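Local coordinates for structural protein VP1 (Trichodysplasia spinulosa-associated polyomavirus, PDB 4U60), which builds the capsid of a polyomavirus as a jelly-roll coat protein and binds sialylated glycans such as the GM1 oligosaccharide, probably to attach the virus to host cells, at residues D58-S62 / G63-T67; F144-N148 / Y149-Y153. All coordinates share one frame; numbering follows the deposited sequence.

Following the chain from its N terminus, contact 1 comes first, in the long loop that leaves strand 12-29 and leads to strand 69-74. It closes a type II turn at Thr61-Glu64 directly beside the bound sialic acid. Contact 2 follows in series, in the loop between strands 141-144 and 177-179, where a type I turn closes at Asn148-Thr151. Neither contact nests in the other or crosses it. The centres of contact 1 and contact 2 lie about 12 Å apart. Asp58 joins them: its O meets Asp152 N at 2.9 Å, and its OD2 meets Asn148 ND2. Two loops of the jelly roll are thus tied together, and both touch a second subunit of the pentamer.

Contact 1: residues D58-S62 / G63-T67; sequences DKPTS and GEIPT. With SIA (N-acetyl-alpha-neuraminic acid), chain G.
Glu64 swings its carboxylate back over Thr61, and OE1 settles against both the backbone N and the hydroxyl of that threonine. These bonds span a type II beta turn from Thr61 to Glu64, in a loop of the jelly-roll capsid protein. CG of Glu64 sits between its own N and carbonyl carbon (chi1 75°), and the chain then extends back across the turn. The two side chains meet at about a right angle. Thr61 N donates to Glu64 OE1 at 2.8 Å, and Thr61 OG1 donates to the same oxygen at 2.6 Å. Both come in on the anti side of the carboxylate, from opposite faces of its plane. Thr50 OG1 is a further partner of OE1. The turn's own backbone bond, Glu64 N to Thr61 O, is weak at 3.3 Å. Gly63 takes a positive phi of 90°, a backbone shape that suits glycine at the third position of a type II turn. Next to the turn, Pro60 CB packs on Ile65 CG2 at 3.9 Å, and His109 of the second subunit covers this side.

Residues Asp58 to Thr61 line part of the glycan pocket. Lys59 N donates to O10 of the sialic acid acetamide at 3.0 Å. Sialic acid O4 donates to Lys59 O at 2.6 Å. Thr61 CG2 lies 3.5 Å from carboxylate oxygen O1A of the sugar.

Contact 2: residues F144-N148 / Y149-Y153; sequences FLTGN and YRTDY
Asn148 packs against Thr151 across a type I beta turn, with its CB 3.6 Å from Thr151 OG1. Asn148 O takes two donors, Thr151 N at 3.1 Å and Thr151 OG1 at 2.8 Å. The hydroxyl lies nearer the carbonyl plane, tilted 17° from it, while the amide comes from above. Thr151 can do this because OG1 lies beside its own N (chi1 -47°), on the inner side of the turn. The Asn148 side chain starts opposite its backbone N (chi1 177°), which carries OD1 forward to accept from Arg150 N at 3.1 Å, above the plane of the amide. Its ND2 donates to Asp58 OD2 and Ser55 O.

Just before the turn, Thr146 OG1 accepts from Asn148 N at 3.0 Å, an ST turn. The same hydroxyl is joined through a water to Tyr153 OH, which is also hydrogen-bonded to Glu189 OE2. Thr151 CG2 rests on one face of the Tyr153 ring, offset toward the rim.

On the outer side, Arg150 runs extended from CG to NE. Its CG lies 3.5 Å above the centre of the Tyr149 ring, and Tyr149 OH sits over the guanidinium. Both polar ends reach Asp41 of the second subunit, by a salt bridge from Arg150 and a hydrogen bond from Tyr149. The turn thus lies at a subunit interface, in the loop between strands 141-144 and 177-179, neighbours in a three-stranded antiparallel sheet.

Contact 1: residues D58-S62 / G63-T67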
ATOM      1  N   ASP C  58      26.674 -16.344  20.603  1.00 19.52           N
ATOM      2  CA  ASP C  58      26.182 -15.840  19.329  1.00 17.70           C
ATOM      3  C   ASP C  58      27.387 -15.353  18.538  1.00 18.26           C
ATOM      4  O   ASP C  58      27.847 -14.231  18.714  1.00 18.55           O
ATOM      5  CB  ASP C  58      25.153 -14.743  19.591  1.00 16.30           C
ATOM      6  CG  ASP C  58      24.430 -14.283  18.358  1.00 14.94           C
ATOM      7  OD1 ASP C  58      24.789 -14.651  17.217  1.00 14.45           O
ATOM      8  OD2 ASP C  58      23.464 -13.498  18.544  1.00 14.15           O
ATOM      9  N   LYS C  59      27.916 -16.247  17.714  1.00 17.45           N
ATOM     10  CA  LYS C  59      29.152 -16.025  16.981  1.00 17.50           C
ATOM     11  C   LYS C  59      28.905 -16.367  15.514  1.00 16.68           C
ATOM     12  O   LYS C  59      29.045 -17.520  15.104  1.00 17.02           O
ATOM     13  CB  LYS C  59      30.253 -16.894  17.566  1.00 18.46           C
ATOM     14  CG  LYS C  59      31.618 -16.615  16.985  1.00 18.71           C
ATOM     15  CD  LYS C  59      32.662 -17.446  17.692  1.00 19.91           C
ATOM     16  CE  LYS C  59      34.023 -17.240  17.042  1.00 20.44           C
ATOM     17  NZ  LYS C  59      35.108 -17.941  17.768  1.00 21.96           N
ATOM     18  N   PRO C  60      28.513 -15.368  14.727  1.00 16.22           N
ATOM     19  CA  PRO C  60      28.263 -15.677  13.320  1.00 15.65           C
ATOM     20  C   PRO C  60      29.477 -16.232  12.618  1.00 16.02           C
ATOM     21  O   PRO C  60      30.612 -15.842  12.911  1.00 16.73           O
ATOM     22  CB  PRO C  60      27.842 -14.321  12.713  1.00 15.17           C
ATOM     23  CG  PRO C  60      28.218 -13.294  13.734  1.00 15.58           C
ATOM     24  CD  PRO C  60      28.196 -13.962  15.056  1.00 16.33           C
ATOM     25  N   THR C  61      29.251 -17.181  11.712  1.00 15.83           N
ATOM     26  CA  THR C  61      30.342 -17.733  10.943  1.00 16.37           C
ATOM     27  C   THR C  61      30.881 -16.667   9.993  1.00 16.31           C
ATOM     28  O   THR C  61      30.201 -15.670   9.659  1.00 15.77           O
ATOM     29  CB  THR C  61      29.889 -18.960  10.139  1.00 16.36           C
ATOM     30  OG1 THR C  61      28.816 -18.600   9.263  1.00 15.62           O
ATOM     31  CG2 THR C  61      29.424 -20.074  11.083  1.00 16.90           C
ATOM     32  N   SER C  62      32.112 -16.885   9.552  1.00 17.42           N
ATOM     33  CA  SER C  62      32.716 -15.987   8.593  1.00 17.74           C
ATOM     34  C   SER C  62      31.930 -16.006   7.293  1.00 17.15           C
ATOM     35  O   SER C  62      31.682 -17.070   6.718  1.00 17.67           O
ATOM     36  CB  SER C  62      34.162 -16.373   8.310  1.00 19.15           C
ATOM     37  OG  SER C  62      34.767 -15.376   7.502  1.00 19.68           O
ATOM     38  N   GLY C  63      31.517 -14.824   6.859  1.00 16.17           N
ATOM     39  CA  GLY C  63      30.818 -14.683   5.591  1.00 15.71           C
ATOM     40  C   GLY C  63      29.317 -14.809   5.626  1.00 15.04           C
ATOM     41  O   GLY C  63      28.692 -14.750   4.574  1.00 14.53           O
ATOM     42  N   GLU C  64      28.701 -15.000   6.792  1.00 15.12           N
ATOM     43  CA  GLU C  64      27.247 -15.105   6.824  1.00 14.10           C
ATOM     44  C   GLU C  64      26.534 -13.783   7.088  1.00 14.15           C
ATOM     45  O   GLU C  64      25.313 -13.773   7.188  1.00 14.28           O
ATOM     46  CB  GLU C  64      26.761 -16.165   7.821  1.00 14.11           C
ATOM     47  CG  GLU C  64      26.818 -15.813   9.304  1.00 13.99           C
ATOM     48  CD  GLU C  64      26.061 -16.834  10.123  1.00 13.89           C
ATOM     49  OE1 GLU C  64      26.718 -17.779  10.643  1.00 14.27           O
ATOM     50  OE2 GLU C  64      24.813 -16.716  10.190  1.00 13.01           O
ATOM     51  N   ILE C  65      27.268 -12.681   7.223  1.00 14.88           N
ATOM     52  CA  ILE C  65      26.586 -11.449   7.534  1.00 15.30           C
ATOM     53  C   ILE C  65      26.843 -10.344   6.491  1.00 14.00           C
ATOM     54  O   ILE C  65      27.969 -10.096   6.076  1.00 14.92           O
ATOM     55  CB  ILE C  65      26.773 -10.958   8.968  1.00 17.33           C
ATOM     56  CG1 ILE C  65      28.184 -10.527   9.115  1.00 18.51           C
ATOM     57  CG2 ILE C  65      26.297 -11.957  10.052  1.00 17.75           C
ATOM     58  CD1 ILE C  65      28.273  -9.048   8.907  1.00 20.41           C
ATOM     59  N   PRO C  66      25.764  -9.709   6.050  1.00 12.97           N
ATOM     60  CA  PRO C  66      25.861  -8.613   5.096  0.50 12.54           C
ATOM     61  C   PRO C  66      26.549  -7.363   5.647  1.00 12.38           C
ATOM     62  O   PRO C  66      26.406  -7.048   6.836  1.00 12.03           O
ATOM     63  CB  PRO C  66      24.401  -8.322   4.765  0.50 12.22           C
ATOM     64  CG  PRO C  66      23.716  -9.632   4.963  0.50 12.49           C
ATOM     65  CD  PRO C  66      24.414 -10.281   6.107  0.50 12.85           C
ATOM     66  N   THR C  67      27.265  -6.657   4.769  1.00 11.72           N
ATOM     67  CA  THR C  67      27.952  -5.428   5.124  1.00 11.73           C
ATOM     68  C   THR C  67      27.572  -4.335   4.129  1.00 11.59           C
ATOM     69  O   THR C  67      26.973  -4.612   3.077  1.00 11.90           O
ATOM     70  CB  THR C  67      29.479  -5.605   5.134  1.00 12.20           C
ATOM     71  OG1 THR C  67      29.902  -6.210   3.911  1.00 12.38           O
ATOM     72  CG2 THR C  67      29.906  -6.477   6.299  1.00 12.64           C
TER
HETATM   73  C1  SIA G   2      29.112 -23.565  13.176  1.00 25.56           C
HETATM   74  C2  SIA G   2      29.021 -23.477  14.694  1.00 24.33           C
HETATM   75  C3  SIA G   2      29.736 -22.217  15.193  1.00 23.62           C
HETATM   76  C4  SIA G   2      28.954 -20.911  14.991  1.00 22.32           C
HETATM   77  C5  SIA G   2      27.493 -21.052  15.393  1.00 21.00           C
HETATM   78  C6  SIA G   2      26.896 -22.308  14.756  1.00 21.80           C
HETATM   79  C7  SIA G   2      25.435 -22.580  15.110  1.00 22.25           C
HETATM   80  C8  SIA G   2      24.943 -23.926  14.555  1.00 22.39           C
HETATM   81  C9  SIA G   2      23.415 -24.019  14.397  1.00 23.74           C
HETATM   82  C10 SIA G   2      26.347 -18.905  15.810  1.00 19.24           C
HETATM   83  C11 SIA G   2      25.506 -17.785  15.235  1.00 17.75           C
HETATM   84  N5  SIA G   2      26.690 -19.893  14.977  1.00 19.51           N
HETATM   85  O1A SIA G   2      30.168 -23.192  12.598  1.00 28.73           O
HETATM   86  O1B SIA G   2      28.155 -24.027  12.503  1.00 25.92           O
HETATM   87  O4  SIA G   2      29.637 -19.916  15.797  1.00 23.36           O
HETATM   88  O6  SIA G   2      27.671 -23.462  15.157  1.00 21.73           O
HETATM   89  O7  SIA G   2      25.245 -22.529  16.517  1.00 23.24           O
HETATM   90  O8  SIA G   2      25.520 -24.152  13.277  1.00 22.70           O
HETATM   91  O9  SIA G   2      22.968 -23.287  13.233  1.00 21.18           O
HETATM   92  O10 SIA G   2      26.721 -18.872  16.970  1.00 18.14           O

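Contact 2: residues F144-N148 / Y149-Y153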
ATOM      1  N   PHE C 144      26.595   2.738  16.296  1.00  9.82           N
ATOM      2  CA  PHE C 144      26.466   1.323  16.636  1.00 10.14           C
ATOM      3  C   PHE C 144      25.132   1.094  17.343  1.00 10.19           C
ATOM      4  O   PHE C 144      24.775   1.811  18.286  1.00 10.33           O
ATOM      5  CB  PHE C 144      27.616   0.915  17.557  1.00 10.56           C
ATOM      6  CG  PHE C 144      27.728  -0.563  17.803  1.00 10.67           C
ATOM      7  CD1 PHE C 144      28.325  -1.386  16.881  1.00 10.72           C
ATOM      8  CD2 PHE C 144      27.237  -1.123  18.973  1.00 10.96           C
ATOM      9  CE1 PHE C 144      28.459  -2.747  17.102  1.00 11.16           C
ATOM     10  CE2 PHE C 144      27.364  -2.484  19.206  1.00 11.07           C
ATOM     11  CZ  PHE C 144      27.932  -3.292  18.260  1.00 11.21           C
ATOM     12  N   LEU C 145      24.405   0.070  16.913  1.00  9.91           N
ATOM     13  CA  LEU C 145      23.197  -0.380  17.626  1.00  9.90           C
ATOM     14  C   LEU C 145      22.904  -1.796  17.200  1.00  9.97           C
ATOM     15  O   LEU C 145      22.869  -2.085  16.004  1.00  9.68           O
ATOM     16  CB  LEU C 145      21.999   0.536  17.364  1.00  9.97           C
ATOM     17  CG  LEU C 145      20.777   0.282  18.252  1.00 10.35           C
ATOM     18  CD1 LEU C 145      19.954   1.543  18.435  1.00 10.61           C
ATOM     19  CD2 LEU C 145      19.907  -0.847  17.754  1.00 10.64           C
ATOM     20  N   THR C 146      22.727  -2.691  18.170  1.00  9.78           N
ATOM     21  CA  THR C 146      22.606  -4.113  17.895  1.00 10.15           C
ATOM     22  C   THR C 146      21.437  -4.749  18.631  1.00 10.03           C
ATOM     23  O   THR C 146      21.025  -4.299  19.708  1.00 10.49           O
ATOM     24  CB  THR C 146      23.894  -4.882  18.283  1.00 10.39           C
ATOM     25  OG1 THR C 146      23.732  -6.282  18.009  1.00 10.84           O
ATOM     26  CG2 THR C 146      24.258  -4.678  19.757  1.00 10.61           C
ATOM     27  N   GLY C 147      20.914  -5.821  18.050  1.00 10.16           N
ATOM     28  CA  GLY C 147      19.925  -6.659  18.695  1.00 10.19           C
ATOM     29  C   GLY C 147      20.468  -7.500  19.840  1.00 10.52           C
ATOM     30  O   GLY C 147      19.696  -8.032  20.639  1.00 10.86           O
ATOM     31  N   ASN C 148      21.782  -7.678  19.877  1.00 10.42           N
ATOM     32  CA  ASN C 148      22.423  -8.505  20.921  1.00 10.98           C
ATOM     33  C   ASN C 148      23.805  -7.971  21.228  1.00 10.93           C
ATOM     34  O   ASN C 148      24.729  -8.134  20.442  1.00 10.82           O
ATOM     35  CB  ASN C 148      22.526  -9.990  20.486  1.00 11.39           C
ATOM     36  CG  ASN C 148      23.239 -10.857  21.513  1.00 12.25           C
ATOM     37  OD1 ASN C 148      23.435 -10.448  22.657  1.00 12.67           O
ATOM     38  ND2 ASN C 148      23.647 -12.055  21.110  1.00 12.72           N
ATOM     39  N   TYR C 149      23.955  -7.334  22.391  1.00 11.06           N
ATOM     40  CA  TYR C 149      25.242  -6.721  22.720  1.00 11.46           C
ATOM     41  C   TYR C 149      26.385  -7.701  22.766  1.00 12.07           C
ATOM     42  O   TYR C 149      27.543  -7.316  22.587  1.00 12.12           O
ATOM     43  CB  TYR C 149      25.164  -5.953  24.043  1.00 11.47           C
ATOM     44  CG  TYR C 149      25.243  -6.771  25.325  1.00 11.79           C
ATOM     45  CD1 TYR C 149      24.098  -7.282  25.921  1.00 12.08           C
ATOM     46  CD2 TYR C 149      26.467  -7.002  25.958  1.00 12.20           C
ATOM     47  CE1 TYR C 149      24.152  -8.031  27.100  1.00 12.51           C
ATOM     48  CE2 TYR C 149      26.542  -7.741  27.135  1.00 12.62           C
ATOM     49  CZ  TYR C 149      25.379  -8.237  27.715  1.00 12.86           C
ATOM     50  OH  TYR C 149      25.455  -8.968  28.881  1.00 13.64           O
ATOM     51  N   ARG C 150      26.078  -8.965  23.024  1.00 12.72           N
ATOM     52  CA  ARG C 150      27.089 -10.000  23.166  1.00 13.63           C
ATOM     53  C   ARG C 150      27.612 -10.610  21.860  1.00 13.41           C
ATOM     54  O   ARG C 150      28.500 -11.472  21.893  1.00 14.08           O
ATOM     55  CB  ARG C 150      26.520 -11.156  23.986  1.00 15.03           C
ATOM     56  CG  ARG C 150      25.963 -10.801  25.357  1.00 16.57           C
ATOM     57  CD  ARG C 150      25.231 -12.044  25.911  1.00 18.57           C
ATOM     58  NE  ARG C 150      24.590 -11.860  27.221  1.00 21.10           N
ATOM     59  CZ  ARG C 150      25.192 -12.066  28.404  1.00 23.63           C
ATOM     60  NH1 ARG C 150      26.461 -12.464  28.471  1.00 26.01           N
ATOM     61  NH2 ARG C 150      24.529 -11.872  29.542  1.00 24.37           N
ATOM     62  N   THR C 151      27.064 -10.210  20.725  1.00 12.68           N
ATOM     63  CA  THR C 151      27.492 -10.813  19.455  1.00 12.90           C
ATOM     64  C   THR C 151      29.019 -10.774  19.317  1.00 13.31           C
ATOM     65  O   THR C 151      29.631  -9.723  19.498  1.00 13.30           O
ATOM     66  CB  THR C 151      26.870 -10.117  18.241  1.00 12.56           C
ATOM     67  OG1 THR C 151      25.465  -9.926  18.458  1.00 12.71           O
ATOM     68  CG2 THR C 151      27.069 -10.958  16.988  1.00 12.78           C
ATOM     69  N   ASP C 152      29.584 -11.931  18.977  1.00 14.11           N
ATOM     70  CA  ASP C 152      31.025 -12.144  18.890  1.00 14.60           C
ATOM     71  C   ASP C 152      31.372 -12.239  17.407  1.00 14.47           C
ATOM     72  O   ASP C 152      30.988 -13.193  16.739  1.00 14.66           O
ATOM     73  CB  ASP C 152      31.346 -13.449  19.622  1.00 15.81           C
ATOM     74  CG  ASP C 152      32.800 -13.888  19.503  1.00 17.12           C
ATOM     75  OD1 ASP C 152      33.628 -13.234  18.846  1.00 16.77           O
ATOM     76  OD2 ASP C 152      33.084 -14.964  20.064  1.00 18.38           O
ATOM     77  N   TYR C 153      32.076 -11.230  16.904  1.00 14.28           N
ATOM     78  CA  TYR C 153      32.449 -11.128  15.492  1.00 14.32           C
ATOM     79  C   TYR C 153      33.834 -11.697  15.186  1.00 15.16           C
ATOM     80  O   TYR C 153      34.351 -11.530  14.061  1.00 15.49           O
ATOM     81  CB  TYR C 153      32.381  -9.654  15.049  1.00 13.99           C
ATOM     82  CG  TYR C 153      30.979  -9.098  15.128  1.00 13.23           C
ATOM     83  CD1 TYR C 153      30.020  -9.439  14.180  1.00 13.09           C
ATOM     84  CD2 TYR C 153      30.595  -8.252  16.158  1.00 12.89           C
ATOM     85  CE1 TYR C 153      28.725  -8.948  14.254  1.00 12.59           C
ATOM     86  CE2 TYR C 153      29.305  -7.737  16.234  1.00 12.77           C
ATOM     87  CZ  TYR C 153      28.358  -8.101  15.283  1.00 12.41           C
ATOM     88  OH  TYR C 153      27.064  -7.610  15.359  1.00 12.23           O
TER
HETATM   89  O   HOH W   1      26.321  -6.853  17.882  1.00 13.87           O
HETATM   90  O   HOH W   2      22.381 -10.916  25.239  1.00 30.42           O